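Side-chain contact in CBS domain-containing protein (Listeria monocytogenes, PDB 6XNU), which binds the second messenger c-di-AMP and takes part in controlling (p)ppGpp and c-di-AMP homeostasis: residues G72-S75 against A76-T80. Residues are numbered along the deposited sequence; the frame is centred on the assembly and turned at random.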
# COMPACT_ATOMS: atom_id res chain seq x y z
N GLY A 72 -10.20 -7.62 11.83
CA GLY A 72 -10.22 -6.37 11.09
C GLY A 72 -8.90 -6.11 10.41
O GLY A 72 -7.95 -6.89 10.52
N LEU A 73 -8.87 -5.01 9.68
CA LEU A 73 -7.70 -4.52 8.96
C LEU A 73 -7.50 -3.07 9.35
O LEU A 73 -8.48 -2.33 9.50
CB LEU A 73 -7.86 -4.64 7.45
CG LEU A 73 -8.03 -6.05 6.86
CD1 LEU A 73 -8.41 -5.96 5.39
CD2 LEU A 73 -6.74 -6.83 7.05
N ILE A 74 -6.25 -2.66 9.54
CA ILE A 74 -5.96 -1.30 9.97
C ILE A 74 -4.78 -0.74 9.19
O ILE A 74 -3.84 -1.46 8.82
CB ILE A 74 -5.72 -1.23 11.50
CG1 ILE A 74 -5.75 0.21 12.00
CG2 ILE A 74 -4.41 -1.92 11.89
CD1 ILE A 74 -5.74 0.31 13.53
N SER A 75 -4.84 0.56 8.92
CA SER A 75 -3.80 1.28 8.20
C SER A 75 -3.50 2.59 8.90
O SER A 75 -4.26 3.06 9.75
CB SER A 75 -4.23 1.58 6.76
OG SER A 75 -5.27 2.55 6.77
N ALA A 76 -2.39 3.21 8.51
CA ALA A 76 -2.05 4.53 9.04
C ALA A 76 -3.11 5.57 8.68
O ALA A 76 -3.37 6.47 9.48
CB ALA A 76 -0.68 4.97 8.53
N ALA A 77 -3.72 5.46 7.49
CA ALA A 77 -4.72 6.45 7.11
C ALA A 77 -5.95 6.35 8.00
O ALA A 77 -6.53 7.37 8.38
CB ALA A 77 -5.11 6.28 5.64
N MET A 78 -6.35 5.13 8.36
CA MET A 78 -7.49 4.97 9.26
C MET A 78 -7.20 5.56 10.62
O MET A 78 -8.07 6.20 11.24
CB MET A 78 -7.84 3.49 9.41
CG MET A 78 -8.26 2.78 8.16
SD MET A 78 -8.51 1.04 8.55
CE MET A 78 -8.22 0.29 6.95
N ILE A 79 -5.98 5.36 11.11
CA ILE A 79 -5.59 5.87 12.42
C ILE A 79 -5.55 7.40 12.41
O ILE A 79 -6.10 8.06 13.29
CB ILE A 79 -4.23 5.27 12.82
CG1 ILE A 79 -4.38 3.78 13.13
CG2 ILE A 79 -3.59 6.06 13.95
CD1 ILE A 79 -3.06 3.05 13.22
N THR A 80 -4.89 7.98 11.40
CA THR A 80 -4.70 9.43 11.39
C THR A 80 -6.02 10.16 11.14
O THR A 80 -6.25 11.24 11.69
CB THR A 80 -3.66 9.82 10.34
OG1 THR A 80 -2.46 9.09 10.59
CG2 THR A 80 -3.36 11.31 10.42
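A serine N-cap opens helix 76-82 directly after the strand that carries Leu73 and Ile74, and Ser75 grips the first turn of that helix with two bonds. Its hydroxyl OG accepts from Met78 N at 3.2 Å, nearly straight with an N-H...O angle of 163°, because chi1 of 69° places OG between the backbone N and the carbonyl carbon, turned to the N-H groups of the first helical turn. The carbonyl O of Ser75 accepts from Ile79 N, also at 3.2 Å. Met78, its chain extended beyond CG, runs back beside the strand: CG lies 3.3 Å from Ser75 OG, and SD reaches within 3.5 Å of Leu73 O, so the thioether covers the backbone just before the cap. The side chains of Ile74 and Ile79 meet nearly at right angles, with Ile74 CD1 3.7 Å from Ile79 CG1; Ile79 continues into a hydrophobic cluster with Leu46, Ala49, Leu50 and Leu53 of helix 46-56. At the first helical residue, Ala76 O accepts from both Thr80 N and Thr80 OG1, one turn later, which arrive from opposite faces of its carbonyl plane, while Ala76 packs on Ala76 of the second subunit. This ordinary helix N-cap starts the second helix of a beta-alpha-beta-beta-alpha CBS motif.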